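Long-range contacts in probable intron-encoded endonuclease 1 (Wickerhamomyces canadensis, PDB 6X1J), which cleaves DNA at its recognition sequence as a LAGLIDADG homing endonuclease and serves the homing of a mitochondrial 21S rRNA gene intron: residues 28-32 against 79-83; 55-61 against 108-113; 116-120 against 130-135. All coordinates share one frame; numbering follows the deposited sequence.

Interaction 1: residues 28-32 against 79-83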
loop_
_atom_site.group_PDB
_atom_site.type_symbol
_atom_site.label_atom_id
_atom_site.label_comp_id
_atom_site.label_asym_id
_atom_site.label_seq_id
_atom_site.Cartn_x
_atom_site.Cartn_y
_atom_site.Cartn_z
ATOM N N GLN A 28 4.656 13.974 -20.125
ATOM C CA GLN A 28 5.660 12.926 -20.460
ATOM C C GLN A 28 5.123 11.566 -19.973
ATOM O O GLN A 28 5.761 10.518 -20.297
ATOM C CB GLN A 28 7.043 13.293 -19.892
ATOM C CG GLN A 28 7.841 14.271 -20.753
ATOM C CD GLN A 28 8.867 15.108 -20.022
ATOM O OE1 GLN A 28 9.527 15.967 -20.607
ATOM N NE2 GLN A 28 8.989 14.907 -18.722
ATOM N N TRP A 29 4.002 11.573 -19.232
ATOM C CA TRP A 29 3.341 10.365 -18.662
ATOM C C TRP A 29 1.819 10.500 -18.722
ATOM O O TRP A 29 1.298 11.534 -18.250
ATOM C CB TRP A 29 3.807 10.137 -17.208
ATOM C CG TRP A 29 5.212 9.641 -17.188
ATOM C CD1 TRP A 29 5.660 8.395 -17.533
ATOM C CD2 TRP A 29 6.370 10.450 -16.966
ATOM N NE1 TRP A 29 7.027 8.361 -17.483
ATOM C CE2 TRP A 29 7.493 9.612 -17.159
ATOM C CE3 TRP A 29 6.552 11.786 -16.601
ATOM C CZ2 TRP A 29 8.797 10.072 -16.987
ATOM C CZ3 TRP A 29 7.839 12.243 -16.444
ATOM C CH2 TRP A 29 8.941 11.401 -16.644
ATOM N N THR A 30 1.149 9.423 -19.126
ATOM C CA THR A 30 -0.331 9.327 -19.256
ATOM C C THR A 30 -0.884 8.201 -18.347
ATOM O O THR A 30 -1.778 8.499 -17.583
ATOM C CB THR A 30 -0.712 9.223 -20.743
ATOM O OG1 THR A 30 -0.167 8.032 -21.294
ATOM C CG2 THR A 30 -0.185 10.356 -21.592
ATOM N N THR A 31 -0.386 6.960 -18.398
ATOM C CA THR A 31 -0.931 5.826 -17.577
ATOM C C THR A 31 0.148 5.196 -16.658
ATOM O O THR A 31 1.341 5.201 -17.019
ATOM C CB THR A 31 -1.621 4.798 -18.488
ATOM O OG1 THR A 31 -0.636 4.259 -19.361
ATOM C CG2 THR A 31 -2.724 5.395 -19.342
ATOM N N LEU A 32 -0.245 4.630 -15.511
ATOM C CA LEU A 32 0.711 3.871 -14.650
ATOM C C LEU A 32 1.171 2.660 -15.450
ATOM O O LEU A 32 0.397 2.160 -16.252
ATOM C CB LEU A 32 0.065 3.453 -13.327
ATOM C CG LEU A 32 -0.370 4.623 -12.438
ATOM C CD1 LEU A 32 -1.009 4.131 -11.149
ATOM C CD2 LEU A 32 0.791 5.578 -12.162
ATOM N N ASP A 79 8.835 6.976 -9.157
ATOM C CA ASP A 79 9.906 8.019 -9.244
ATOM C C ASP A 79 9.422 9.280 -10.007
ATOM O O ASP A 79 9.406 10.407 -9.398
ATOM C CB ASP A 79 11.161 7.413 -9.882
ATOM C CG ASP A 79 12.362 8.296 -9.625
ATOM O OD1 ASP A 79 12.488 8.786 -8.458
ATOM O OD2 ASP A 79 13.110 8.544 -10.596
ATOM N N GLU A 80 8.962 9.102 -11.251
ATOM C CA GLU A 80 8.443 10.186 -12.142
ATOM C C GLU A 80 7.549 11.164 -11.385
ATOM O O GLU A 80 7.520 12.312 -11.781
ATOM C CB GLU A 80 7.410 9.712 -13.169
ATOM C CG GLU A 80 7.830 8.585 -14.075
ATOM C CD GLU A 80 7.701 7.190 -13.519
ATOM O OE1 GLU A 80 6.794 6.458 -13.932
ATOM O OE2 GLU A 80 8.550 6.832 -12.726
ATOM N N TYR A 81 6.689 10.675 -10.493
ATOM C CA TYR A 81 5.502 11.418 -9.993
ATOM C C TYR A 81 5.861 12.169 -8.718
ATOM O O TYR A 81 4.966 12.898 -8.211
ATOM C CB TYR A 81 4.289 10.489 -9.774
ATOM C CG TYR A 81 3.795 9.806 -11.027
ATOM C CD1 TYR A 81 2.917 10.449 -11.884
ATOM C CD2 TYR A 81 4.214 8.527 -11.373
ATOM C CE1 TYR A 81 2.461 9.847 -13.046
ATOM C CE2 TYR A 81 3.800 7.922 -12.545
ATOM C CZ TYR A 81 2.920 8.588 -13.388
ATOM O OH TYR A 81 2.491 8.019 -14.550
ATOM N N VAL A 82 7.083 11.951 -8.218
ATOM C CA VAL A 82 7.592 12.429 -6.892
ATOM C C VAL A 82 8.809 13.351 -7.094
ATOM O O VAL A 82 9.901 12.830 -7.470
ATOM C CB VAL A 82 8.001 11.270 -5.959
ATOM C CG1 VAL A 82 8.363 11.814 -4.581
ATOM C CG2 VAL A 82 6.916 10.210 -5.855
ATOM N N ILE A 83 8.625 14.644 -6.828
ATOM C CA ILE A 83 9.601 15.722 -7.166
ATOM C C ILE A 83 10.666 15.764 -6.057
ATOM O O ILE A 83 11.846 15.799 -6.389
ATOM C CB ILE A 83 8.847 17.066 -7.328
ATOM C CG1 ILE A 83 8.096 17.124 -8.657
ATOM C CG2 ILE A 83 9.762 18.270 -7.159
ATOM C CD1 ILE A 83 7.220 18.340 -8.806
#
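Trp-29 and Glu-80 mark the closest backbone approach, their CA atoms 8.3 Å apart, so the contact between an irregular loop and the short 3-10 turn 79-81, closed by the bond from Val-82 N to Asp-79 O at 3.0 Å, is made mainly by side chains, with no hydrogen bond across it. In this LAGLIDADG endonuclease the loop leads from helix 20-26 into helix 34-45, and the turn follows helix 68-77 on the way to strand 87-92. Glu-80 crosses the indole of Trp-29 at about a right angle and lays its methylene over one face: CG stands 3.6 Å from the centroid of the five-membered ring, a CH-pi contact, and comes within 3.3 Å of Trp-29 CE2. A bend at chi2 (83°) turns the carboxylate toward the NE1 side, and Glu-80 OE1 is hydrogen-bonded by Gln-36 of helix 34-45. The opposite indole face is backed by CB of Gln-28, so the ring is held between two aliphatic groups. Tyr-81 approaches the five-membered ring obliquely, the planes 53° apart, and its hydroxyl oxygen OH lies 3.6 Å from Trp-29 CB. Its ring also packs edge-to-face with His-109 and Phe-112, which joins this surface contact to the neighbouring loop. Leu-32 reaches the same phenol with a single methyl, CD2, 3.8 Å from Tyr-81 CE2.

Interaction 2: residues 55-61 against 108-113. With nucleotides of chain C.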
loop_
_atom_site.group_PDB
_atom_site.type_symbol
_atom_site.label_atom_id
_atom_site.label_comp_id
_atom_site.label_asym_id
_atom_site.label_seq_id
_atom_site.Cartn_x
_atom_site.Cartn_y
_atom_site.Cartn_z
ATOM N N ARG A 55 -10.646 20.529 -4.025
ATOM C CA ARG A 55 -9.461 21.333 -4.423
ATOM C C ARG A 55 -8.610 20.601 -5.469
ATOM O O ARG A 55 -7.942 21.293 -6.226
ATOM C CB ARG A 55 -8.610 21.675 -3.201
ATOM C CG ARG A 55 -9.366 22.451 -2.136
ATOM C CD ARG A 55 -8.504 23.529 -1.508
ATOM N NE ARG A 55 -9.138 24.142 -0.344
ATOM C CZ ARG A 55 -10.114 25.046 -0.382
ATOM N NH1 ARG A 55 -10.606 25.475 -1.535
ATOM N NH2 ARG A 55 -10.598 25.520 0.752
ATOM N N ASN A 56 -8.622 19.265 -5.520
ATOM C CA ASN A 56 -7.705 18.468 -6.390
ATOM C C ASN A 56 -8.358 18.174 -7.741
ATOM O O ASN A 56 -9.500 17.695 -7.764
ATOM C CB ASN A 56 -7.284 17.163 -5.719
ATOM C CG ASN A 56 -6.720 17.430 -4.341
ATOM O OD1 ASN A 56 -5.608 17.948 -4.219
ATOM N ND2 ASN A 56 -7.497 17.138 -3.304
ATOM N N LYS A 57 -7.619 18.388 -8.814
ATOM C CA LYS A 57 -8.117 18.239 -10.205
ATOM C C LYS A 57 -7.957 16.781 -10.644
ATOM O O LYS A 57 -8.812 16.297 -11.397
ATOM C CB LYS A 57 -7.346 19.217 -11.097
ATOM C CG LYS A 57 -7.445 19.024 -12.608
ATOM C CD LYS A 57 -6.400 19.888 -13.335
ATOM C CE LYS A 57 -6.692 20.149 -14.800
ATOM N NZ LYS A 57 -6.421 18.961 -15.647
ATOM N N HIS A 58 -6.880 16.128 -10.215
ATOM C CA HIS A 58 -6.666 14.661 -10.324
ATOM C C HIS A 58 -6.218 14.124 -8.961
ATOM O O HIS A 58 -5.924 14.963 -8.062
ATOM C CB HIS A 58 -5.676 14.338 -11.441
ATOM C CG HIS A 58 -6.117 14.876 -12.759
ATOM N ND1 HIS A 58 -7.178 14.323 -13.458
ATOM C CD2 HIS A 58 -5.676 15.925 -13.491
ATOM C CE1 HIS A 58 -7.363 15.003 -14.577
ATOM N NE2 HIS A 58 -6.456 15.984 -14.622
ATOM N N PHE A 59 -6.226 12.787 -8.801
ATOM C CA PHE A 59 -5.715 12.081 -7.598
ATOM C C PHE A 59 -4.215 12.312 -7.492
ATOM O O PHE A 59 -3.544 12.495 -8.516
ATOM C CB PHE A 59 -5.999 10.585 -7.630
ATOM C CG PHE A 59 -7.423 10.260 -7.278
ATOM C CD1 PHE A 59 -8.423 10.338 -8.231
ATOM C CD2 PHE A 59 -7.764 9.930 -5.983
ATOM C CE1 PHE A 59 -9.730 10.036 -7.891
ATOM C CE2 PHE A 59 -9.069 9.625 -5.642
ATOM C CZ PHE A 59 -10.053 9.679 -6.599
ATOM N N LEU A 60 -3.749 12.343 -6.247
ATOM C CA LEU A 60 -2.324 12.177 -5.879
ATOM C C LEU A 60 -2.261 11.136 -4.768
ATOM O O LEU A 60 -3.347 10.710 -4.257
ATOM C CB LEU A 60 -1.742 13.521 -5.407
ATOM C CG LEU A 60 -2.213 14.041 -4.042
ATOM C CD1 LEU A 60 -1.048 14.583 -3.227
ATOM C CD2 LEU A 60 -3.263 15.113 -4.199
ATOM N N LEU A 61 -1.037 10.785 -4.395
ATOM C CA LEU A 61 -0.676 9.885 -3.281
ATOM C C LEU A 61 0.082 10.677 -2.221
ATOM O O LEU A 61 1.082 11.365 -2.582
ATOM C CB LEU A 61 0.190 8.749 -3.831
ATOM C CG LEU A 61 -0.336 8.069 -5.086
ATOM C CD1 LEU A 61 0.628 6.991 -5.580
ATOM C CD2 LEU A 61 -1.725 7.478 -4.847
ATOM N N GLU A 108 -0.482 15.763 -8.138
ATOM C CA GLU A 108 -1.740 15.383 -8.852
ATOM C C GLU A 108 -1.393 14.926 -10.269
ATOM O O GLU A 108 -0.523 15.527 -10.897
ATOM C CB GLU A 108 -2.707 16.559 -8.907
ATOM C CG GLU A 108 -3.102 17.041 -7.528
ATOM C CD GLU A 108 -3.977 18.277 -7.556
ATOM O OE1 GLU A 108 -4.449 18.626 -8.679
ATOM O OE2 GLU A 108 -4.179 18.881 -6.465
ATOM N N HIS A 109 -2.048 13.891 -10.752
ATOM C CA HIS A 109 -1.873 13.381 -12.133
ATOM C C HIS A 109 -3.004 12.405 -12.435
ATOM O O HIS A 109 -3.260 11.510 -11.602
ATOM C CB HIS A 109 -0.513 12.735 -12.352
ATOM C CG HIS A 109 -0.147 12.589 -13.793
ATOM N ND1 HIS A 109 -0.785 11.699 -14.626
ATOM C CD2 HIS A 109 0.823 13.166 -14.540
ATOM C CE1 HIS A 109 -0.215 11.724 -15.820
ATOM N NE2 HIS A 109 0.778 12.612 -15.796
ATOM N N LYS A 110 -3.579 12.586 -13.624
ATOM C CA LYS A 110 -4.673 11.806 -14.255
ATOM C C LYS A 110 -4.373 10.302 -14.198
ATOM O O LYS A 110 -5.305 9.542 -14.107
ATOM C CB LYS A 110 -4.798 12.311 -15.704
ATOM C CG LYS A 110 -5.909 11.696 -16.546
ATOM C CD LYS A 110 -5.917 12.208 -17.986
ATOM C CE LYS A 110 -7.309 12.508 -18.506
ATOM N NZ LYS A 110 -7.913 13.675 -17.815
ATOM N N ALA A 111 -3.109 9.887 -14.289
ATOM C CA ALA A 111 -2.698 8.463 -14.253
ATOM C C ALA A 111 -3.218 7.773 -12.969
ATOM O O ALA A 111 -3.512 6.585 -13.072
ATOM C CB ALA A 111 -1.200 8.345 -14.409
ATOM N N PHE A 112 -3.452 8.504 -11.872
ATOM C CA PHE A 112 -3.898 7.969 -10.559
ATOM C C PHE A 112 -5.438 7.904 -10.475
ATOM O O PHE A 112 -5.950 7.286 -9.511
ATOM C CB PHE A 112 -3.302 8.784 -9.395
ATOM C CG PHE A 112 -1.786 8.760 -9.303
ATOM C CD1 PHE A 112 -1.091 7.571 -9.129
ATOM C CD2 PHE A 112 -1.040 9.933 -9.392
ATOM C CE1 PHE A 112 0.303 7.554 -9.077
ATOM C CE2 PHE A 112 0.348 9.908 -9.349
ATOM C CZ PHE A 112 1.017 8.718 -9.219
ATOM N N ASP A 113 -6.167 8.458 -11.451
ATOM C CA ASP A 113 -7.646 8.630 -11.377
ATOM C C ASP A 113 -8.388 7.290 -11.432
ATOM O O ASP A 113 -9.370 7.137 -10.674
ATOM C CB ASP A 113 -8.145 9.525 -12.513
ATOM C CG ASP A 113 -8.052 11.019 -12.231
ATOM O OD1 ASP A 113 -7.676 11.405 -11.094
ATOM O OD2 ASP A 113 -8.366 11.780 -13.154
ATOM P P DA C 7 0.801 19.770 -8.116
ATOM O OP1 DA C 7 1.102 19.862 -9.568
ATOM O OP2 DA C 7 -0.160 18.703 -7.624
ATOM O "O5'" DA C 7 2.181 19.683 -7.326
ATOM C "C5'" DA C 7 3.390 20.286 -7.831
ATOM C "C4'" DA C 7 4.222 20.763 -6.665
ATOM O "O4'" DA C 7 3.460 21.739 -5.918
ATOM C "C3'" DA C 7 4.627 19.680 -5.659
ATOM O "O3'" DA C 7 6.053 19.765 -5.428
ATOM C "C2'" DA C 7 3.661 19.900 -4.502
ATOM C "C1'" DA C 7 3.357 21.390 -4.551
ATOM N N9 DA C 7 2.003 21.737 -4.124
ATOM C C8 DA C 7 0.855 21.120 -4.557
ATOM N N7 DA C 7 -0.240 21.615 -4.032
ATOM C C5 DA C 7 0.216 22.631 -3.204
ATOM C C6 DA C 7 -0.458 23.553 -2.387
ATOM N N6 DA C 7 -1.783 23.583 -2.256
ATOM N N1 DA C 7 0.283 24.440 -1.686
ATOM C C2 DA C 7 1.614 24.408 -1.829
ATOM N N3 DA C 7 2.363 23.601 -2.585
ATOM C C4 DA C 7 1.593 22.729 -3.261
ATOM P P DT C 6 -3.499 22.772 -11.627
ATOM O OP1 DT C 6 -2.546 22.417 -12.713
ATOM O OP2 DT C 6 -4.782 22.033 -11.421
ATOM O "O5'" DT C 6 -2.635 22.703 -10.298
ATOM C "C5'" DT C 6 -1.244 23.093 -10.290
ATOM C "C4'" DT C 6 -0.727 23.000 -8.874
ATOM O "O4'" DT C 6 -1.304 24.023 -8.021
ATOM C "C3'" DT C 6 -0.982 21.669 -8.153
ATOM O "O3'" DT C 6 0.224 21.172 -7.588
ATOM C "C2'" DT C 6 -1.991 22.013 -7.074
ATOM C "C1'" DT C 6 -1.565 23.429 -6.763
ATOM N N1 DT C 6 -2.482 24.304 -6.007
ATOM C C2 DT C 6 -1.883 25.265 -5.229
ATOM O O2 DT C 6 -0.671 25.411 -5.171
ATOM N N3 DT C 6 -2.752 26.055 -4.521
ATOM C C4 DT C 6 -4.127 25.960 -4.486
ATOM O O4 DT C 6 -4.775 26.735 -3.784
ATOM C C5 DT C 6 -4.692 24.924 -5.327
ATOM C C7 DT C 6 -6.176 24.745 -5.364
ATOM C C6 DT C 6 -3.851 24.160 -6.038
HETATM O O HOH W 1 -10.105 13.555 -11.521
#
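Asp-113 grips two successive residues of 55-61 with its two carboxylate oxygens: OD2 accepts His-58 ND1 at 2.8 Å on its syn side, somewhat out of the carboxylate plane, and OD1 accepts the backbone N of Phe-59 at 3.0 Å, nearly straight at 168°. This histidine-carboxylate pair ties the start of helix 113-119 to the run leading into strand 60-65, part of a four-stranded antiparallel sheet of the LAGLIDADG fold. Water 1 donates to Lys-57 O and to Asp-113 OD2. The other ring nitrogen of His-58, NE2, accepts Lys-57 NZ, which lies 24° out of the ring plane, while Lys-110 CB sits over the ring centre, 3.9 Å from the centroid. Further along, His-109 N donates to Phe-59 O at 3.0 Å. Glu-108, extended beyond CG (chi2 176°), reaches back to receive Lys-57 N on OE1 from above its carboxylate plane. Its own backbone N donates to phosphate oxygen OP2 of DA7 of chain C at 3.0 Å, so the segment that fastens this loop also holds the DNA backbone. Deeper in, Phe-59 and Phe-112 meet through their CB atoms, and the Phe-112 ring turns one face to Leu-61, whose CG lies 4.2 Å from its centroid and whose CD1 comes within 3.6 Å of Phe-112 CE1.

Interaction 3: residues 116-120 against 130-135; sequences GYYFM and DLVLNY
Tyr-118 spans the gap to helix 131-134 from the last full turn of helix 113-119, its CB directed toward that helix. With CG anti to the backbone N (chi1 -171°), the ring extends to Leu-131 and Tyr-135. Its CE2 lies 4.0 Å from Leu-131 CD1, near the ring plane, and Tyr-135 approaches obliquely from out of that plane, its CE2 3.6 Å from Tyr-118 CE1. CZ comes closer still, 3.4 Å from Tyr-135 CE2. The two tyrosine rings have their centroids 4.6 Å apart and planes at 50°. At the tip, Tyr-118 OH donates to Asp-130 OD1 at 2.7 Å, approaching from well above the carboxylate plane. Asp-130 occupies the N-cap position of helix 131-134, without a capping bond from its side chain. Beside Tyr-118, Phe-119 touches Leu-131 CD1 with CZ at 3.8 Å. Lys-128 makes a cation-pi contact with the Tyr-118 ring. This is helix-to-helix packing in a LAGLIDADG endonuclease, joining two short helices beside helix 34-45, which Phe-119 and Tyr-135 also touch.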
loop_
_atom_site.group_PDB
_atom_site.type_symbol
_atom_site.label_atom_id
_atom_site.label_comp_id
_atom_site.label_asym_id
_atom_site.label_seq_id
_atom_site.Cartn_x
_atom_site.Cartn_y
_atom_site.Cartn_z
ATOM N N GLY A 116 -7.956 5.706 -8.218
ATOM C CA GLY A 116 -8.626 6.590 -7.254
ATOM C C GLY A 116 -10.147 6.409 -7.264
ATOM O O GLY A 116 -10.726 6.324 -6.155
ATOM N N TYR A 117 -10.792 6.383 -8.456
ATOM C CA TYR A 117 -12.275 6.271 -8.568
ATOM C C TYR A 117 -12.686 4.841 -8.234
ATOM O O TYR A 117 -13.756 4.661 -7.655
ATOM C CB TYR A 117 -12.800 6.776 -9.919
ATOM C CG TYR A 117 -12.851 8.287 -10.018
ATOM C CD1 TYR A 117 -13.641 9.046 -9.156
ATOM C CD2 TYR A 117 -12.096 8.971 -10.965
ATOM C CE1 TYR A 117 -13.681 10.432 -9.232
ATOM C CE2 TYR A 117 -12.132 10.356 -11.060
ATOM C CZ TYR A 117 -12.913 11.089 -10.183
ATOM O OH TYR A 117 -12.957 12.453 -10.310
ATOM N N TYR A 118 -11.809 3.866 -8.489
ATOM C CA TYR A 118 -12.096 2.436 -8.264
ATOM C C TYR A 118 -12.195 2.142 -6.762
ATOM O O TYR A 118 -13.102 1.344 -6.365
ATOM C CB TYR A 118 -11.046 1.592 -8.982
ATOM C CG TYR A 118 -11.391 0.135 -8.989
ATOM C CD1 TYR A 118 -12.290 -0.378 -9.904
ATOM C CD2 TYR A 118 -10.861 -0.718 -8.046
ATOM C CE1 TYR A 118 -12.655 -1.715 -9.881
ATOM C CE2 TYR A 118 -11.203 -2.060 -8.012
ATOM C CZ TYR A 118 -12.111 -2.557 -8.929
ATOM O OH TYR A 118 -12.444 -3.874 -8.898
ATOM N N PHE A 119 -11.344 2.783 -5.952
ATOM C CA PHE A 119 -11.202 2.527 -4.492
ATOM C C PHE A 119 -11.993 3.517 -3.641
ATOM O O PHE A 119 -12.451 3.131 -2.545
ATOM C CB PHE A 119 -9.737 2.601 -4.050
ATOM C CG PHE A 119 -9.054 1.278 -4.211
ATOM C CD1 PHE A 119 -9.270 0.277 -3.282
ATOM C CD2 PHE A 119 -8.274 1.009 -5.323
ATOM C CE1 PHE A 119 -8.697 -0.968 -3.466
ATOM C CE2 PHE A 119 -7.698 -0.238 -5.491
ATOM C CZ PHE A 119 -7.898 -1.216 -4.556
ATOM N N MET A 120 -12.073 4.770 -4.060
ATOM C CA MET A 120 -12.648 5.804 -3.156
ATOM C C MET A 120 -14.084 6.142 -3.580
ATOM O O MET A 120 -14.311 6.423 -4.761
ATOM C CB MET A 120 -11.800 7.076 -3.153
ATOM C CG MET A 120 -10.358 6.837 -2.792
ATOM S SD MET A 120 -10.151 6.295 -1.047
ATOM C CE MET A 120 -9.163 4.865 -1.439
ATOM N N ASP A 130 -15.167 -6.899 -7.918
ATOM C CA ASP A 130 -14.285 -7.642 -8.862
ATOM C C ASP A 130 -12.806 -7.319 -8.600
ATOM O O ASP A 130 -11.931 -7.644 -9.480
ATOM C CB ASP A 130 -14.675 -7.400 -10.318
ATOM C CG ASP A 130 -14.345 -6.023 -10.851
ATOM O OD1 ASP A 130 -14.565 -5.024 -10.099
ATOM O OD2 ASP A 130 -13.906 -5.960 -12.020
ATOM N N LEU A 131 -12.535 -6.602 -7.518
ATOM C CA LEU A 131 -11.135 -6.209 -7.179
ATOM C C LEU A 131 -10.193 -7.424 -7.259
ATOM O O LEU A 131 -9.153 -7.345 -7.959
ATOM C CB LEU A 131 -11.105 -5.624 -5.776
ATOM C CG LEU A 131 -9.710 -5.491 -5.155
ATOM C CD1 LEU A 131 -8.825 -4.581 -6.003
ATOM C CD2 LEU A 131 -9.862 -4.927 -3.751
ATOM N N VAL A 132 -10.510 -8.504 -6.542
ATOM C CA VAL A 132 -9.564 -9.640 -6.441
ATOM C C VAL A 132 -9.411 -10.268 -7.833
ATOM O O VAL A 132 -8.257 -10.383 -8.324
ATOM C CB VAL A 132 -10.004 -10.673 -5.385
ATOM C CG1 VAL A 132 -9.208 -11.962 -5.486
ATOM C CG2 VAL A 132 -9.913 -10.113 -3.974
ATOM N N LEU A 133 -10.538 -10.579 -8.487
ATOM C CA LEU A 133 -10.520 -11.334 -9.760
ATOM C C LEU A 133 -9.709 -10.513 -10.759
ATOM O O LEU A 133 -8.778 -11.056 -11.352
ATOM C CB LEU A 133 -11.933 -11.641 -10.289
ATOM C CG LEU A 133 -11.951 -12.428 -11.617
ATOM C CD1 LEU A 133 -11.502 -13.868 -11.416
ATOM C CD2 LEU A 133 -13.312 -12.400 -12.339
ATOM N N ASN A 134 -10.021 -9.242 -10.932
ATOM C CA ASN A 134 -9.519 -8.530 -12.137
ATOM C C ASN A 134 -8.229 -7.743 -11.849
ATOM O O ASN A 134 -7.638 -7.325 -12.827
ATOM C CB ASN A 134 -10.625 -7.672 -12.775
ATOM C CG ASN A 134 -11.797 -8.491 -13.274
ATOM O OD1 ASN A 134 -11.608 -9.616 -13.731
ATOM N ND2 ASN A 134 -13.004 -7.948 -13.175
ATOM N N TYR A 135 -7.794 -7.518 -10.592
ATOM C CA TYR A 135 -6.722 -6.509 -10.311
ATOM C C TYR A 135 -5.615 -7.025 -9.389
ATOM O O TYR A 135 -4.474 -6.668 -9.689
ATOM C CB TYR A 135 -7.281 -5.206 -9.717
ATOM C CG TYR A 135 -8.226 -4.506 -10.662
ATOM C CD1 TYR A 135 -7.763 -3.643 -11.647
ATOM C CD2 TYR A 135 -9.593 -4.754 -10.600
ATOM C CE1 TYR A 135 -8.640 -3.029 -12.534
ATOM C CE2 TYR A 135 -10.480 -4.157 -11.482
ATOM C CZ TYR A 135 -10.006 -3.286 -12.447
ATOM O OH TYR A 135 -10.907 -2.695 -13.286
#

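Overall arrangement
Interactions 1 and 2 have centres 11 Å apart and interlock along the chain, their segments alternating, so two loops preceding helices 34-45 and 113-119 pack together: Tyr-81 and Leu-32 of interaction 1 both lean on Phe-112 of interaction 2. Interaction 3 follows both in sequence. Its centre lies 17 Å from that of interaction 2, which it touches where Phe-59 packs on Gly-116, and helix 113-119 runs from one to the other. Interactions 1 and 3 do not touch, their nearest atoms being about 8 Å apart. Helix 34-45 is common ground, contacted from all three. The series thus links the loop 28-32 and the loop 108-113, whose backbone meets a DNA phosphate, to helix 131-134, which packs on helix 172-186.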